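Local coordinates for protein lysin (PDB 6IST) that is a bacteriophage endolysin that binds calcium and probably cleaves the peptidoglycan of its enterococcal host through a CHAP-type peptidase domain, at residues Q182-G187 / D204-Y209; I191-M196 / N200-L205. All blocks are in the same frame, centred on the assembly; numbering follows the deposited sequence.

Contact 1 of 2, residues Q182-G187 / D204-Y209; sequences QWFVIG and DLIKRY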
# COMPACT_ATOMS: atom_id res chain seq x y z
N GLN C 182 12.62 6.01 3.51
CA GLN C 182 11.43 5.75 2.76
C GLN C 182 11.72 4.53 1.85
O GLN C 182 12.83 4.49 1.21
CB GLN C 182 11.07 6.96 1.91
CG GLN C 182 10.85 8.27 2.66
CD GLN C 182 10.02 9.28 1.90
OE1 GLN C 182 9.12 8.92 1.09
NE2 GLN C 182 10.30 10.57 2.15
N TRP C 183 10.74 3.62 1.74
CA TRP C 183 10.85 2.39 1.00
C TRP C 183 9.68 2.25 0.05
O TRP C 183 8.60 2.68 0.39
CB TRP C 183 10.89 1.21 1.96
CG TRP C 183 12.15 1.07 2.71
CD1 TRP C 183 12.55 1.77 3.79
CD2 TRP C 183 13.21 0.16 2.40
NE1 TRP C 183 13.80 1.38 4.18
CE2 TRP C 183 14.21 0.35 3.36
CE3 TRP C 183 13.37 -0.81 1.40
CZ2 TRP C 183 15.38 -0.39 3.37
CZ3 TRP C 183 14.52 -1.58 1.42
CH2 TRP C 183 15.51 -1.38 2.41
N PHE C 184 9.90 1.67 -1.11
CA PHE C 184 8.88 1.49 -2.16
C PHE C 184 8.68 0.04 -2.44
O PHE C 184 9.62 -0.66 -2.73
CB PHE C 184 9.33 2.25 -3.36
CG PHE C 184 8.40 2.24 -4.55
CD1 PHE C 184 7.06 2.44 -4.43
CD2 PHE C 184 8.95 2.10 -5.82
CE1 PHE C 184 6.26 2.45 -5.54
CE2 PHE C 184 8.16 2.14 -6.95
CZ PHE C 184 6.79 2.30 -6.80
N VAL C 185 7.43 -0.40 -2.38
CA VAL C 185 7.07 -1.75 -2.71
C VAL C 185 6.50 -1.76 -4.10
O VAL C 185 5.60 -0.97 -4.40
CB VAL C 185 6.04 -2.28 -1.68
CG1 VAL C 185 5.50 -3.65 -2.07
CG2 VAL C 185 6.69 -2.27 -0.32
N ILE C 186 7.08 -2.60 -4.96
CA ILE C 186 6.66 -2.73 -6.34
C ILE C 186 7.11 -4.09 -6.86
O ILE C 186 8.22 -4.51 -6.58
CB ILE C 186 7.27 -1.61 -7.22
CG1 ILE C 186 6.88 -1.78 -8.69
CG2 ILE C 186 8.78 -1.53 -7.07
CD1 ILE C 186 7.08 -0.58 -9.57
N GLY C 187 6.23 -4.73 -7.61
CA GLY C 187 6.51 -6.08 -8.19
C GLY C 187 6.91 -7.14 -7.18
O GLY C 187 7.72 -8.00 -7.48
N ASP C 204 4.87 9.10 -8.45
CA ASP C 204 4.31 9.20 -9.81
C ASP C 204 3.88 7.85 -10.32
O ASP C 204 2.83 7.74 -10.94
CB ASP C 204 5.29 9.84 -10.76
CG ASP C 204 5.47 11.34 -10.50
OD1 ASP C 204 4.62 11.95 -9.78
OD2 ASP C 204 6.46 11.91 -11.03
N LEU C 205 4.68 6.81 -10.06
CA LEU C 205 4.29 5.45 -10.40
C LEU C 205 2.97 5.06 -9.70
O LEU C 205 2.01 4.58 -10.35
CB LEU C 205 5.38 4.46 -10.04
CG LEU C 205 6.69 4.51 -10.83
CD1 LEU C 205 7.67 3.52 -10.25
CD2 LEU C 205 6.42 4.15 -12.24
N ILE C 206 2.92 5.32 -8.39
CA ILE C 206 1.71 5.09 -7.63
C ILE C 206 0.50 5.71 -8.25
O ILE C 206 -0.57 5.04 -8.35
CB ILE C 206 1.90 5.50 -6.17
CG1 ILE C 206 2.83 4.48 -5.55
CG2 ILE C 206 0.56 5.52 -5.41
CD1 ILE C 206 3.36 4.88 -4.15
N LYS C 207 0.64 6.96 -8.64
CA LYS C 207 -0.46 7.67 -9.31
C LYS C 207 -0.90 7.07 -10.63
O LYS C 207 -2.11 6.90 -10.88
CB LYS C 207 -0.16 9.15 -9.50
CG LYS C 207 -0.72 10.06 -8.42
CD LYS C 207 -0.59 11.52 -8.87
CE LYS C 207 -0.23 12.47 -7.74
NZ LYS C 207 -1.42 12.75 -6.88
N ARG C 208 0.05 6.74 -11.48
CA ARG C 208 -0.24 6.18 -12.79
C ARG C 208 -0.92 4.81 -12.80
O ARG C 208 -1.79 4.50 -13.64
CB ARG C 208 1.08 6.01 -13.56
CG ARG C 208 1.68 7.26 -14.02
CD ARG C 208 2.94 7.00 -14.81
NE ARG C 208 3.63 8.26 -14.82
CZ ARG C 208 4.87 8.46 -14.42
NH1 ARG C 208 5.66 7.46 -14.00
NH2 ARG C 208 5.32 9.70 -14.42
N TYR C 209 -0.43 3.95 -11.93
CA TYR C 209 -0.73 2.56 -11.99
C TYR C 209 -1.67 2.09 -10.86
O TYR C 209 -1.81 0.89 -10.63
CB TYR C 209 0.55 1.74 -12.08
CG TYR C 209 1.44 2.12 -13.26
CD1 TYR C 209 0.96 2.13 -14.58
CD2 TYR C 209 2.76 2.53 -13.07
CE1 TYR C 209 1.75 2.49 -15.66
CE2 TYR C 209 3.56 2.92 -14.15
CZ TYR C 209 3.05 2.88 -15.45
OH TYR C 209 3.83 3.23 -16.53
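F184 meets L205 and I206 where strand 180-186 packs against the last turns of helix 196-208. Its CG stands anti to the backbone N (chi1 -178°), which reaches the ring out from the strand until its far end lies between the two helix side chains. On one flank F184 CE2 is 3.6 Å from L205 CD1, while F184 CZ comes within 4.1 Å of L205 CB. On the other flank F184 CE1 lies 4.0 Å from I206 CG1 and equally far from I206 CD1. L205 crosses the phenylalanine at about a right angle; I206 runs past it in the opposite direction, and both come at the ring obliquely.

I186, two residues on, points to the same side of the strand. Its CB sits over the rim of one F184 ring face, 3.8 Å above the plane, and its CD1 reaches L205 CD1 at 4.2 Å, so this one leucine methyl serves both strand residues. L205 CD2 lies in plane at the edge of the Y209 ring, and that ring stacks on an aromatic side chain of another protein chain. L193, M168 and A202 also pack against F184.

The axes of 182-186 and 204-208 approach to 10.9 Å, with their N-to-C directions 33° apart, a spacing filled by these branched and aromatic side chains. All four touching residues are buried and meet through carbon alone, so the helix end is held on the sheet by shape and hydrophobic burial, close to an interface between chains.

Contact 2 of 2, residues I191-M196 / N200-L205; sequences IYLPTM and NEANDL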
# COMPACT_ATOMS: atom_id res chain seq x y z
N ILE C 191 12.23 -1.40 -2.49
CA ILE C 191 13.34 -0.54 -2.92
C ILE C 191 13.54 0.57 -1.93
O ILE C 191 12.61 1.26 -1.65
CB ILE C 191 13.05 0.08 -4.29
CG1 ILE C 191 12.72 -1.05 -5.28
CG2 ILE C 191 14.23 0.96 -4.73
CD1 ILE C 191 12.55 -0.64 -6.73
N TYR C 192 14.73 0.71 -1.36
CA TYR C 192 15.10 1.87 -0.57
C TYR C 192 15.22 3.09 -1.48
O TYR C 192 15.85 3.04 -2.54
CB TYR C 192 16.41 1.65 0.23
CG TYR C 192 16.95 2.91 0.82
CD1 TYR C 192 16.29 3.52 1.86
CD2 TYR C 192 18.15 3.47 0.36
CE1 TYR C 192 16.76 4.71 2.41
CE2 TYR C 192 18.64 4.64 0.90
CZ TYR C 192 17.95 5.25 1.94
OH TYR C 192 18.38 6.38 2.52
N LEU C 193 14.50 4.15 -1.13
CA LEU C 193 14.51 5.36 -1.91
C LEU C 193 15.59 6.36 -1.39
O LEU C 193 15.42 6.99 -0.38
CB LEU C 193 13.13 6.01 -1.83
CG LEU C 193 11.98 5.16 -2.38
CD1 LEU C 193 10.67 5.84 -1.95
CD2 LEU C 193 12.05 4.83 -3.86
N PRO C 194 16.70 6.54 -2.12
CA PRO C 194 17.82 7.33 -1.55
C PRO C 194 17.65 8.84 -1.51
O PRO C 194 18.25 9.49 -0.65
CB PRO C 194 19.03 6.95 -2.42
CG PRO C 194 18.59 5.80 -3.24
CD PRO C 194 17.09 5.80 -3.33
N THR C 195 16.85 9.39 -2.40
CA THR C 195 16.67 10.82 -2.48
C THR C 195 15.24 11.15 -2.67
O THR C 195 14.45 10.28 -3.03
CB THR C 195 17.45 11.47 -3.67
OG1 THR C 195 16.81 11.20 -4.95
CG2 THR C 195 18.99 11.08 -3.64
N MET C 196 14.94 12.45 -2.56
CA MET C 196 13.59 12.90 -2.76
C MET C 196 13.18 12.76 -4.21
O MET C 196 12.00 12.69 -4.47
CB MET C 196 13.34 14.33 -2.22
CG MET C 196 13.07 14.37 -0.69
SD MET C 196 11.71 13.33 -0.01
CE MET C 196 10.38 13.77 -1.10
N ASN C 200 9.69 11.18 -5.33
CA ASN C 200 8.78 11.76 -6.29
C ASN C 200 8.45 10.85 -7.49
O ASN C 200 7.26 10.72 -7.92
CB ASN C 200 9.34 13.12 -6.78
CG ASN C 200 9.33 14.19 -5.66
OD1 ASN C 200 8.68 14.05 -4.61
ND2 ASN C 200 10.04 15.26 -5.90
N GLU C 201 9.46 10.21 -8.02
CA GLU C 201 9.19 9.26 -9.08
C GLU C 201 8.34 8.02 -8.63
O GLU C 201 7.47 7.51 -9.38
CB GLU C 201 10.50 8.84 -9.77
CG GLU C 201 11.24 10.01 -10.42
CD GLU C 201 10.64 10.46 -11.76
OE1 GLU C 201 9.70 9.79 -12.29
OE2 GLU C 201 11.11 11.50 -12.26
N ALA C 202 8.60 7.48 -7.44
CA ALA C 202 7.79 6.39 -6.92
C ALA C 202 6.37 6.87 -6.71
O ALA C 202 5.45 6.14 -7.09
CB ALA C 202 8.36 5.82 -5.63
N ASN C 203 6.17 8.10 -6.19
CA ASN C 203 4.79 8.59 -6.10
C ASN C 203 4.10 8.77 -7.45
O ASN C 203 2.85 8.61 -7.58
CB ASN C 203 4.66 9.85 -5.23
CG ASN C 203 4.60 9.48 -3.75
OD1 ASN C 203 3.77 8.64 -3.35
ND2 ASN C 203 5.46 10.05 -2.98
N ASP C 204 4.87 9.10 -8.45
CA ASP C 204 4.31 9.20 -9.81
C ASP C 204 3.88 7.85 -10.32
O ASP C 204 2.83 7.74 -10.94
CB ASP C 204 5.29 9.84 -10.76
CG ASP C 204 5.47 11.34 -10.50
OD1 ASP C 204 4.62 11.95 -9.78
OD2 ASP C 204 6.46 11.91 -11.03
N LEU C 205 4.68 6.81 -10.06
CA LEU C 205 4.29 5.45 -10.40
C LEU C 205 2.97 5.06 -9.70
O LEU C 205 2.01 4.58 -10.35
CB LEU C 205 5.38 4.46 -10.04
CG LEU C 205 6.69 4.51 -10.83
CD1 LEU C 205 7.67 3.52 -10.25
CD2 LEU C 205 6.42 4.15 -12.24
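A strand-loop-helix connection, in which strand 189-192 gives way to helix 196-208, is closed at two points: L193 packs on A202, and M196 bonds to N200 in the opening turn of the helix. L193 directs its side chain inward to the helix and brings CD2 to 4.2 Å from A202 CB. A202 meets it with its single methyl, and V199 and Y198 of the same helix pack on the leucine as well. F184 touches both L193 and A202.

T195 takes the N-cap position; its OG1 makes weak hydrogen bonds to the backbone N atoms of T197 and Y198. One residue later the helical pattern starts. N200 N donates to M196 O over 2.9 Å, with a nearly straight N-H...O angle of 170° and the donor tilted 28° from the carbonyl plane. The N200 side chain leans over the same carbonyl: CG anti to its own carbonyl carbon (chi1 -69°) turns the amide back toward the start of the helix, with N200 CG 3.3 Å from M196 O. The thioether of M196 bends back at chi2 and chi3, and its terminal CE rests 3.9 Å from N200 OD1, a loose contact between two exposed side chains.

The contact therefore has two characters. Its inner side, L193 on A202, is buried and apolar and continues the seam between helix and sheet. Its outer side is exposed and mixed: the methionine end lies by an amide, while the weak threonine cap and the M196-N200 bond help satisfy backbone groups as the loop turns into helix.

From the N terminus, strand 180-186 runs out, a tight turn at G187 reverses the chain into strand 189-192, and a short loop leads to helix 196-208. Contact 2 closes the smaller loop, with only three helical residues between its segments; contact 1 spans 16 residues and encloses it, except that D204 and L205 belong to both. The two strands are sheet neighbours, joined by backbone bonds of F184 with I191 and of Q182 with L193, so both contacts settle one helix on the same face of the mixed sheet, toward its 189-192 end. Contact 2 secures its beginning and middle, contact 1 its C-terminal end.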